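RNA-dependent RNA Polymerase (Bombyx mori cytoplasmic polyhedrosis virus, PDB 6TZ0) catalyses RNA-directed RNA synthesis, serving both conservative transcription of plus strands and replication of the double-stranded viral genome. Local coordinates at residues 9-14 / 23-28; 17-22 / 849-854; 101-106 / 242-247. All blocks are in the same frame, centred on the assembly; numbering follows the deposited sequence.

Interaction 1 of 3, residues 9-14 / 23-28; sequences NTIFSE and FKEIEH
Glu25 meets Thr10 and Ile11 through an outstretched side chain: its CG stands anti to the backbone N (chi1 -173°) and the chain continues extended, carrying the carboxylate away from helix 23-28. On the facing side, Thr10 has OG1 set between its backbone N and carbonyl carbon (chi1 59°), and the methyl CG2 is the branch presented to the glutamate. Thr10 CG2 lies 3.3 Å from Glu25 OE2, the two side chains meeting at a slant. The second oxygen passes across Ile11, with Glu25 OE1 3.5 Å from Ile11 CG1. At the next residue of the helix the contact turns largely apolar. Ile26 lies crosswise to Phe12, its CG1 3.7 Å from Phe12 CB and its CD1 at the same distance from Phe12 CD2, approaching the ring obliquely. Phe18 stacks on this ring, while Tyr848 meets it edge-to-face. Ile26 CD1 also comes within 3.8 Å of Thr10 OG1, a hydroxyl already engaged beside its own backbone, weakly bonded to Leu7 O and, as N-cap of the short helix, weakly accepting from Ser13 N; Ser13 OG returns a bond of 2.6 Å to Thr10 O. No hydrogen bond joins the two segments. Their association therefore rests on van der Waals packing around Ile26, supplemented by a carboxylate beside the first turn of helix 11-14, where the helix start would tend to favour a negative charge.

Interaction 2 of 3, residues 17-22 / 849-854; sequences KFTRES and PFERRD
Phe18 and Phe850 are bridged through their backbones by two hydrogen bonds. Phe18 N donates to Pro849 O at 2.6 Å, and Phe18 O accepts from Glu851 N at 3.0 Å; the first bond is the straighter, with 164° at the hydrogen against 137°. Phe850 CA also makes a CA-H...O contact with Phe18 O, so that this oxygen takes both Glu851 N and the CA hydrogen.

Apolar packing follows the two segments. Lys17 lays its CG crosswise on the proline ring, 3.7 Å from Pro849 CB, while its extended chain carries the ammonium onward to a cation-pi contact with Phe857. The Phe18 and Phe850 rings meet obliquely, their planes at 37°, with Phe18 CD2 above the rim of one face of Phe850. Tyr900 and Phe902 approach Phe850 edge-to-face.

The charged and polar groups lie farther along. Glu851, extended with CG anti to its backbone N, brings OE1 to 3.3 Å from Thr19 CG2, whereas Arg20 NH1 stays 5.6 Å from that OE1, too far for a salt bridge. Arg852 is salt-bridged to Asp877, and Arg853 to Asp893. Within 17-22, Thr19 N donates to Ser22 OG at 2.7 Å.

The pattern is that of an isolated parallel beta bridge between two irregular segments, placed directly before a helix whose start carries a Thr19-Ser22 capping box.

Interaction 3 of 3, residues 101-106 / 242-247; sequences YDYLVT and YIDEKL
Tyr103 and Ile243 form the compact centre of this contact. The isoleucine is rotated with CG1 beside its backbone N (chi1 -54°), which leaves the CG2 branch to settle over the tyrosine ring. This is a CH-pi contact: Ile243 CG2 sits 3.5 Å from the centroid of the Tyr103 ring and only 10° off its normal, squarely above the middle of one face. One helical turn on, Leu247 crosses the same ring at about a right angle, with its CD1 3.9 Å from Tyr103 CE2. The flank of the ring is taken by Asp244, whose OD1 lies near the ring plane, 3.2 Å from Tyr103 CD2. Its other oxygen, OD2, faces the edge of the second tyrosine, 3.4 Å from Tyr101 CD1. A carboxylate placed against two aromatic edges is probably favourable, since the ring hydrogens carry partial positive charge; Asp244 OD2 is also hydrogen-bonded to Ser241 OG.

Away from this cluster the fit is slacker. Asp102 is partly exposed, and its OD2 remains 5.2 Å from Asp244 OD1, so the two like-charged carboxylates stay apart. At the other end Leu104 O approaches Tyr242 N no closer than 4.4 Å, and no hydrogen bond crosses between the segments.

Leu247 also lies about 4 Å, side chain to side chain, from Arg485, so the Leu247 end of the contact borders a residue seen to bind UTP, though no UTP is bound here. The irregular segment 101-106 is further held by Tyr86, whose hydroxyl bonds to Tyr103 O and Val105 N. Helix 242-248 in turn packs through Tyr242 on Phe234 and Cys237 of the preceding helix 224-237.

From the N terminus, interaction 1 closes first, through a short connection that sets helix 11-15 against helix 20-35. Before it closes, residues 17-22 open interaction 2, so the two cross along the chain; they also touch in space, Phe12 and Phe23 both packing on Phe18. Interaction 2 closes only at 849-854, more than 800 residues later, tying the N-terminal helices to the loop between strands 827-831 and 867-868. Interaction 3 is nested within that long loop and follows interaction 1 in series, joining the loop between helices 73-76 and 121-134 to helix 242-248. Both segments belong to the N-terminal family region, about 42 Å (centre to centre) from interaction 1 and 50 Å from interaction 2.

Interaction 1 of 3, residues 9-14 / 23-28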
loop_
_atom_site.group_PDB
_atom_site.type_symbol
_atom_site.label_atom_id
_atom_site.label_comp_id
_atom_site.label_asym_id
_atom_site.label_seq_id
_atom_site.Cartn_x
_atom_site.Cartn_y
_atom_site.Cartn_z
ATOM N N ASN A 9 21.270 11.954 -43.125
ATOM C CA ASN A 9 21.604 12.755 -44.292
ATOM C C ASN A 9 20.482 13.698 -44.695
ATOM O O ASN A 9 20.557 14.303 -45.769
ATOM C CB ASN A 9 21.965 11.850 -45.468
ATOM C CG ASN A 9 23.279 11.157 -45.270
ATOM O OD1 ASN A 9 24.244 11.760 -44.803
ATOM N ND2 ASN A 9 23.334 9.880 -45.620
ATOM N N THR A 10 19.443 13.831 -43.881
ATOM C CA THR A 10 18.386 14.776 -44.192
ATOM C C THR A 10 18.829 16.195 -43.864
ATOM O O THR A 10 19.794 16.421 -43.131
ATOM C CB THR A 10 17.109 14.441 -43.425
ATOM O OG1 THR A 10 17.371 14.474 -42.018
ATOM C CG2 THR A 10 16.622 13.072 -43.796
ATOM N N ILE A 11 18.109 17.161 -44.433
ATOM C CA ILE A 11 18.408 18.561 -44.161
ATOM C C ILE A 11 17.880 19.010 -42.805
ATOM O O ILE A 11 18.291 20.065 -42.310
ATOM C CB ILE A 11 17.870 19.442 -45.298
ATOM C CG1 ILE A 11 16.392 19.158 -45.535
ATOM C CG2 ILE A 11 18.661 19.212 -46.566
ATOM C CD1 ILE A 11 15.751 20.086 -46.531
ATOM N N PHE A 12 16.984 18.241 -42.186
ATOM C CA PHE A 12 16.633 18.502 -40.796
ATOM C C PHE A 12 17.752 18.102 -39.848
ATOM O O PHE A 12 17.950 18.756 -38.821
ATOM C CB PHE A 12 15.344 17.774 -40.426
ATOM C CG PHE A 12 15.044 17.790 -38.955
ATOM C CD1 PHE A 12 14.672 18.963 -38.326
ATOM C CD2 PHE A 12 15.134 16.632 -38.203
ATOM C CE1 PHE A 12 14.406 18.984 -36.972
ATOM C CE2 PHE A 12 14.868 16.645 -36.851
ATOM C CZ PHE A 12 14.503 17.823 -36.235
ATOM N N SER A 13 18.499 17.045 -40.172
ATOM C CA SER A 13 19.572 16.596 -39.295
ATOM C C SER A 13 20.736 17.575 -39.251
ATOM O O SER A 13 21.537 17.521 -38.314
ATOM C CB SER A 13 20.085 15.230 -39.736
ATOM O OG SER A 13 20.769 15.335 -40.967
ATOM N N GLU A 14 20.846 18.470 -40.232
ATOM C CA GLU A 14 21.912 19.453 -40.256
ATOM C C GLU A 14 21.479 20.847 -39.833
ATOM O O GLU A 14 22.327 21.623 -39.386
ATOM C CB GLU A 14 22.541 19.516 -41.654
ATOM C CG GLU A 14 21.600 19.964 -42.741
ATOM C CD GLU A 14 22.233 19.902 -44.110
ATOM O OE1 GLU A 14 23.408 19.489 -44.200
ATOM O OE2 GLU A 14 21.555 20.257 -45.096
ATOM N N PHE A 23 10.338 19.232 -43.390
ATOM C CA PHE A 23 9.312 18.652 -42.532
ATOM C C PHE A 23 8.637 17.466 -43.212
ATOM O O PHE A 23 8.350 16.449 -42.566
ATOM C CB PHE A 23 8.298 19.735 -42.164
ATOM C CG PHE A 23 7.272 19.306 -41.158
ATOM C CD1 PHE A 23 7.614 19.153 -39.827
ATOM C CD2 PHE A 23 5.959 19.098 -41.535
ATOM C CE1 PHE A 23 6.676 18.770 -38.898
ATOM C CE2 PHE A 23 5.019 18.714 -40.607
ATOM C CZ PHE A 23 5.376 18.560 -39.287
ATOM N N LYS A 24 8.399 17.576 -44.522
ATOM C CA LYS A 24 7.810 16.483 -45.288
ATOM C C LYS A 24 8.757 15.296 -45.384
ATOM O O LYS A 24 8.313 14.144 -45.379
ATOM C CB LYS A 24 7.437 16.989 -46.682
ATOM C CG LYS A 24 6.742 15.978 -47.572
ATOM C CD LYS A 24 6.328 16.613 -48.884
ATOM C CE LYS A 24 7.540 16.907 -49.752
ATOM N NZ LYS A 24 8.195 15.658 -50.224
ATOM N N GLU A 25 10.062 15.558 -45.429
ATOM C CA GLU A 25 11.055 14.493 -45.511
ATOM C C GLU A 25 11.110 13.678 -44.222
ATOM O O GLU A 25 11.153 12.440 -44.263
ATOM C CB GLU A 25 12.412 15.113 -45.823
ATOM C CG GLU A 25 13.514 14.139 -46.108
ATOM C CD GLU A 25 14.804 14.843 -46.475
ATOM O OE1 GLU A 25 14.842 16.090 -46.410
ATOM O OE2 GLU A 25 15.777 14.156 -46.846
ATOM N N ILE A 26 11.104 14.357 -43.072
ATOM C CA ILE A 26 11.060 13.679 -41.780
ATOM C C ILE A 26 9.741 12.944 -41.607
ATOM O O ILE A 26 9.705 11.830 -41.070
ATOM C CB ILE A 26 11.309 14.697 -40.649
ATOM C CG1 ILE A 26 12.715 15.262 -40.765
ATOM C CG2 ILE A 26 11.121 14.085 -39.270
ATOM C CD1 ILE A 26 13.790 14.211 -40.631
ATOM N N GLU A 27 8.650 13.541 -42.094
ATOM C CA GLU A 27 7.340 12.899 -42.043
ATOM C C GLU A 27 7.329 11.598 -42.840
ATOM O O GLU A 27 6.871 10.561 -42.344
ATOM C CB GLU A 27 6.292 13.882 -42.561
ATOM C CG GLU A 27 4.872 13.431 -42.416
ATOM C CD GLU A 27 3.875 14.512 -42.770
ATOM O OE1 GLU A 27 4.304 15.606 -43.190
ATOM O OE2 GLU A 27 2.659 14.273 -42.609
ATOM N N HIS A 28 7.933 11.617 -44.031
ATOM C CA HIS A 28 8.026 10.430 -44.873
ATOM C C HIS A 28 8.903 9.348 -44.248
ATOM O O HIS A 28 8.520 8.172 -44.230
ATOM C CB HIS A 28 8.556 10.829 -46.248
ATOM C CG HIS A 28 8.740 9.679 -47.188
ATOM N ND1 HIS A 28 7.681 9.001 -47.751
ATOM C CD2 HIS A 28 9.861 9.103 -47.682
ATOM C CE1 HIS A 28 8.142 8.048 -48.540
ATOM N NE2 HIS A 28 9.462 8.090 -48.518
#

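Interaction 2 of 3, residues 17-22 / 849-854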
loop_
_atom_site.group_PDB
_atom_site.type_symbol
_atom_site.label_atom_id
_atom_site.label_comp_id
_atom_site.label_asym_id
_atom_site.label_seq_id
_atom_site.Cartn_x
_atom_site.Cartn_y
_atom_site.Cartn_z
ATOM N N LYS A 17 15.776 22.574 -37.945
ATOM C CA LYS A 17 14.630 23.440 -38.152
ATOM C C LYS A 17 13.718 22.768 -39.160
ATOM O O LYS A 17 14.145 21.899 -39.921
ATOM C CB LYS A 17 15.041 24.818 -38.679
ATOM C CG LYS A 17 15.851 25.646 -37.720
ATOM C CD LYS A 17 16.208 26.967 -38.346
ATOM C CE LYS A 17 17.018 27.816 -37.398
ATOM N NZ LYS A 17 17.359 29.121 -38.017
ATOM N N PHE A 18 12.458 23.173 -39.166
ATOM C CA PHE A 18 11.491 22.628 -40.107
ATOM C C PHE A 18 11.136 23.685 -41.141
ATOM O O PHE A 18 10.402 24.632 -40.849
ATOM C CB PHE A 18 10.235 22.116 -39.408
ATOM C CG PHE A 18 10.466 20.898 -38.576
ATOM C CD1 PHE A 18 10.986 19.751 -39.148
ATOM C CD2 PHE A 18 10.065 20.858 -37.255
ATOM C CE1 PHE A 18 11.181 18.616 -38.392
ATOM C CE2 PHE A 18 10.242 19.717 -36.500
ATOM C CZ PHE A 18 10.806 18.598 -37.068
ATOM N N THR A 19 11.652 23.509 -42.347
ATOM C CA THR A 19 11.196 24.230 -43.519
ATOM C C THR A 19 10.056 23.432 -44.145
ATOM O O THR A 19 9.506 22.515 -43.531
ATOM C CB THR A 19 12.358 24.447 -44.487
ATOM O OG1 THR A 19 12.803 23.182 -44.988
ATOM C CG2 THR A 19 13.518 25.120 -43.771
ATOM N N ARG A 20 9.675 23.777 -45.371
ATOM C CA ARG A 20 8.683 22.962 -46.059
ATOM C C ARG A 20 9.313 21.810 -46.830
ATOM O O ARG A 20 8.613 20.848 -47.161
ATOM C CB ARG A 20 7.839 23.823 -46.998
ATOM C CG ARG A 20 6.971 24.825 -46.267
ATOM C CD ARG A 20 5.941 25.450 -47.176
ATOM N NE ARG A 20 6.527 26.194 -48.287
ATOM C CZ ARG A 20 6.880 27.475 -48.235
ATOM N NH1 ARG A 20 6.723 28.166 -47.117
ATOM N NH2 ARG A 20 7.403 28.063 -49.302
ATOM N N GLU A 21 10.611 21.882 -47.112
ATOM C CA GLU A 21 11.325 20.786 -47.746
ATOM C C GLU A 21 11.934 19.815 -46.749
ATOM O O GLU A 21 12.403 18.748 -47.157
ATOM C CB GLU A 21 12.443 21.321 -48.651
ATOM C CG GLU A 21 11.965 22.054 -49.893
ATOM C CD GLU A 21 11.689 23.527 -49.654
ATOM O OE1 GLU A 21 11.924 24.009 -48.525
ATOM O OE2 GLU A 21 11.241 24.205 -50.601
ATOM N N SER A 22 11.952 20.160 -45.464
ATOM C CA SER A 22 12.542 19.314 -44.439
ATOM C C SER A 22 11.511 18.625 -43.562
ATOM O O SER A 22 11.778 17.534 -43.052
ATOM C CB SER A 22 13.486 20.137 -43.556
ATOM O OG SER A 22 12.794 21.156 -42.866
ATOM N N PRO A 849 11.877 25.101 -34.786
ATOM C CA PRO A 849 11.537 26.261 -35.634
ATOM C C PRO A 849 10.860 25.896 -36.947
ATOM O O PRO A 849 11.405 25.156 -37.765
ATOM C CB PRO A 849 12.899 26.916 -35.877
ATOM C CG PRO A 849 13.669 26.590 -34.699
ATOM C CD PRO A 849 13.266 25.218 -34.291
ATOM N N PHE A 850 9.652 26.424 -37.133
ATOM C CA PHE A 850 8.948 26.385 -38.404
ATOM C C PHE A 850 9.267 27.640 -39.197
ATOM O O PHE A 850 9.369 28.730 -38.632
ATOM C CB PHE A 850 7.438 26.283 -38.196
ATOM C CG PHE A 850 6.979 24.943 -37.715
ATOM C CD1 PHE A 850 6.757 23.913 -38.612
ATOM C CD2 PHE A 850 6.777 24.708 -36.366
ATOM C CE1 PHE A 850 6.335 22.677 -38.181
ATOM C CE2 PHE A 850 6.357 23.470 -35.923
ATOM C CZ PHE A 850 6.135 22.454 -36.834
ATOM N N GLU A 851 9.421 27.490 -40.510
ATOM C CA GLU A 851 9.729 28.640 -41.346
ATOM C C GLU A 851 8.448 29.360 -41.742
ATOM O O GLU A 851 7.447 28.732 -42.090
ATOM C CB GLU A 851 10.501 28.218 -42.595
ATOM C CG GLU A 851 11.030 29.395 -43.396
ATOM C CD GLU A 851 11.786 28.979 -44.633
ATOM O OE1 GLU A 851 11.858 27.768 -44.909
ATOM O OE2 GLU A 851 12.316 29.868 -45.330
ATOM N N ARG A 852 8.484 30.687 -41.673
ATOM C CA ARG A 852 7.377 31.520 -42.109
ATOM C C ARG A 852 7.500 31.764 -43.611
ATOM O O ARG A 852 8.363 31.199 -44.285
ATOM C CB ARG A 852 7.366 32.828 -41.325
ATOM C CG ARG A 852 7.176 32.666 -39.833
ATOM C CD ARG A 852 7.073 34.019 -39.159
ATOM N NE ARG A 852 6.913 33.916 -37.715
ATOM C CZ ARG A 852 7.921 33.981 -36.857
ATOM N NH1 ARG A 852 9.153 34.165 -37.302
ATOM N NH2 ARG A 852 7.698 33.880 -35.556
ATOM N N ARG A 853 6.644 32.620 -44.143
ATOM C CA ARG A 853 6.716 32.985 -45.549
ATOM C C ARG A 853 7.916 33.886 -45.875
ATOM O O ARG A 853 8.350 33.955 -47.022
ATOM C CB ARG A 853 5.428 33.677 -45.996
ATOM C CG ARG A 853 4.236 32.751 -46.137
ATOM C CD ARG A 853 3.170 33.368 -47.026
ATOM N NE ARG A 853 2.019 32.488 -47.194
ATOM C CZ ARG A 853 1.960 31.492 -48.072
ATOM N NH1 ARG A 853 2.993 31.241 -48.861
ATOM N NH2 ARG A 853 0.871 30.743 -48.155
ATOM N N ASP A 854 8.445 34.573 -44.865
ATOM C CA ASP A 854 9.483 35.567 -45.077
ATOM C C ASP A 854 10.889 34.995 -44.998
ATOM O O ASP A 854 11.849 35.708 -45.308
ATOM C CB ASP A 854 9.340 36.683 -44.046
ATOM C CG ASP A 854 8.043 37.435 -44.191
ATOM O OD1 ASP A 854 7.515 37.486 -45.323
ATOM O OD2 ASP A 854 7.553 37.975 -43.178
#

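Interaction 3 of 3, residues 101-106 / 242-247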
loop_
_atom_site.group_PDB
_atom_site.type_symbol
_atom_site.label_atom_id
_atom_site.label_comp_id
_atom_site.label_asym_id
_atom_site.label_seq_id
_atom_site.Cartn_x
_atom_site.Cartn_y
_atom_site.Cartn_z
ATOM N N TYR A 101 19.339 -19.023 -7.857
ATOM C CA TYR A 101 18.791 -18.099 -8.836
ATOM C C TYR A 101 17.337 -17.796 -8.514
ATOM O O TYR A 101 16.551 -18.710 -8.252
ATOM C CB TYR A 101 18.915 -18.675 -10.245
ATOM C CG TYR A 101 20.344 -18.946 -10.622
ATOM C CD1 TYR A 101 21.195 -17.909 -10.968
ATOM C CD2 TYR A 101 20.847 -20.238 -10.619
ATOM C CE1 TYR A 101 22.504 -18.150 -11.303
ATOM C CE2 TYR A 101 22.152 -20.490 -10.951
ATOM C CZ TYR A 101 22.978 -19.441 -11.293
ATOM O OH TYR A 101 24.286 -19.674 -11.633
ATOM N N ASP A 102 16.990 -16.514 -8.535
ATOM C CA ASP A 102 15.611 -16.074 -8.415
ATOM C C ASP A 102 15.087 -15.478 -9.706
ATOM O O ASP A 102 13.925 -15.068 -9.760
ATOM C CB ASP A 102 15.471 -15.043 -7.292
ATOM C CG ASP A 102 15.695 -15.637 -5.926
ATOM O OD1 ASP A 102 15.441 -16.844 -5.757
ATOM O OD2 ASP A 102 16.111 -14.898 -5.015
ATOM N N TYR A 103 15.917 -15.404 -10.742
ATOM C CA TYR A 103 15.561 -14.723 -11.972
ATOM C C TYR A 103 15.954 -15.605 -13.150
ATOM O O TYR A 103 16.375 -16.751 -12.978
ATOM C CB TYR A 103 16.207 -13.331 -12.013
ATOM C CG TYR A 103 15.608 -12.367 -11.004
ATOM C CD1 TYR A 103 14.490 -11.614 -11.316
ATOM C CD2 TYR A 103 16.139 -12.242 -9.731
ATOM C CE1 TYR A 103 13.931 -10.752 -10.407
ATOM C CE2 TYR A 103 15.581 -11.388 -8.804
ATOM C CZ TYR A 103 14.476 -10.645 -9.151
ATOM O OH TYR A 103 13.910 -9.783 -8.247
ATOM N N LEU A 104 15.808 -15.066 -14.357
ATOM C CA LEU A 104 15.984 -15.838 -15.582
ATOM C C LEU A 104 17.467 -16.070 -15.845
ATOM O O LEU A 104 18.214 -15.124 -16.114
ATOM C CB LEU A 104 15.310 -15.108 -16.742
ATOM C CG LEU A 104 15.040 -15.727 -18.118
ATOM C CD1 LEU A 104 16.178 -15.496 -19.055
ATOM C CD2 LEU A 104 14.804 -17.218 -17.992
ATOM N N VAL A 105 17.889 -17.326 -15.754
ATOM C CA VAL A 105 19.246 -17.730 -16.104
ATOM C C VAL A 105 19.383 -17.693 -17.623
ATOM O O VAL A 105 18.404 -17.868 -18.351
ATOM C CB VAL A 105 19.526 -19.131 -15.514
ATOM C CG1 VAL A 105 20.955 -19.597 -15.729
ATOM C CG2 VAL A 105 19.217 -19.137 -14.046
ATOM N N THR A 106 20.587 -17.406 -18.114
ATOM C CA THR A 106 20.839 -17.357 -19.549
ATOM C C THR A 106 21.064 -18.765 -20.094
ATOM O O THR A 106 21.935 -19.493 -19.607
ATOM C CB THR A 106 22.044 -16.467 -19.834
ATOM O OG1 THR A 106 21.798 -15.162 -19.305
ATOM C CG2 THR A 106 22.276 -16.349 -21.319
ATOM N N TYR A 242 21.532 -12.347 -15.286
ATOM C CA TYR A 242 21.688 -10.909 -15.467
ATOM C C TYR A 242 21.141 -10.125 -14.281
ATOM O O TYR A 242 21.832 -9.256 -13.734
ATOM C CB TYR A 242 21.018 -10.515 -16.781
ATOM C CG TYR A 242 21.050 -9.060 -17.145
ATOM C CD1 TYR A 242 22.251 -8.391 -17.294
ATOM C CD2 TYR A 242 19.882 -8.389 -17.460
ATOM C CE1 TYR A 242 22.285 -7.066 -17.659
ATOM C CE2 TYR A 242 19.903 -7.068 -17.836
ATOM C CZ TYR A 242 21.108 -6.414 -17.938
ATOM O OH TYR A 242 21.135 -5.095 -18.312
ATOM N N ILE A 243 19.931 -10.461 -13.834
ATOM C CA ILE A 243 19.286 -9.702 -12.770
ATOM C C ILE A 243 19.955 -9.975 -11.426
ATOM O O ILE A 243 20.124 -9.061 -10.610
ATOM C CB ILE A 243 17.784 -10.029 -12.740
ATOM C CG1 ILE A 243 17.160 -9.797 -14.115
ATOM C CG2 ILE A 243 17.080 -9.179 -11.736
ATOM C CD1 ILE A 243 17.255 -8.384 -14.608
ATOM N N ASP A 244 20.376 -11.220 -11.191
ATOM C CA ASP A 244 21.036 -11.571 -9.936
ATOM C C ASP A 244 22.379 -10.873 -9.797
ATOM O O ASP A 244 22.712 -10.357 -8.721
ATOM C CB ASP A 244 21.225 -13.081 -9.848
ATOM C CG ASP A 244 19.929 -13.814 -9.633
ATOM O OD1 ASP A 244 19.029 -13.250 -8.986
ATOM O OD2 ASP A 244 19.807 -14.953 -10.114
ATOM N N GLU A 245 23.152 -10.821 -10.880
ATOM C CA GLU A 245 24.440 -10.149 -10.817
ATOM C C GLU A 245 24.282 -8.638 -10.757
ATOM O O GLU A 245 25.103 -7.964 -10.137
ATOM C CB GLU A 245 25.314 -10.556 -11.997
ATOM C CG GLU A 245 25.819 -11.974 -11.890
ATOM C CD GLU A 245 26.785 -12.152 -10.737
ATOM O OE1 GLU A 245 27.551 -11.208 -10.450
ATOM O OE2 GLU A 245 26.771 -13.230 -10.110
ATOM N N LYS A 246 23.235 -8.089 -11.382
ATOM C CA LYS A 246 22.949 -6.663 -11.223
ATOM C C LYS A 246 22.602 -6.316 -9.782
ATOM O O LYS A 246 23.097 -5.322 -9.241
ATOM C CB LYS A 246 21.810 -6.252 -12.146
ATOM C CG LYS A 246 22.202 -5.987 -13.573
ATOM C CD LYS A 246 20.976 -6.098 -14.435
ATOM C CE LYS A 246 19.960 -5.045 -14.134
ATOM N NZ LYS A 246 18.776 -5.275 -14.990
ATOM N N LEU A 247 21.763 -7.129 -9.141
ATOM C CA LEU A 247 21.402 -6.883 -7.752
ATOM C C LEU A 247 22.550 -7.146 -6.790
ATOM O O LEU A 247 22.541 -6.604 -5.681
ATOM C CB LEU A 247 20.208 -7.745 -7.355
ATOM C CG LEU A 247 18.867 -7.400 -7.989
ATOM C CD1 LEU A 247 17.835 -8.437 -7.608
ATOM C CD2 LEU A 247 18.434 -6.022 -7.551
#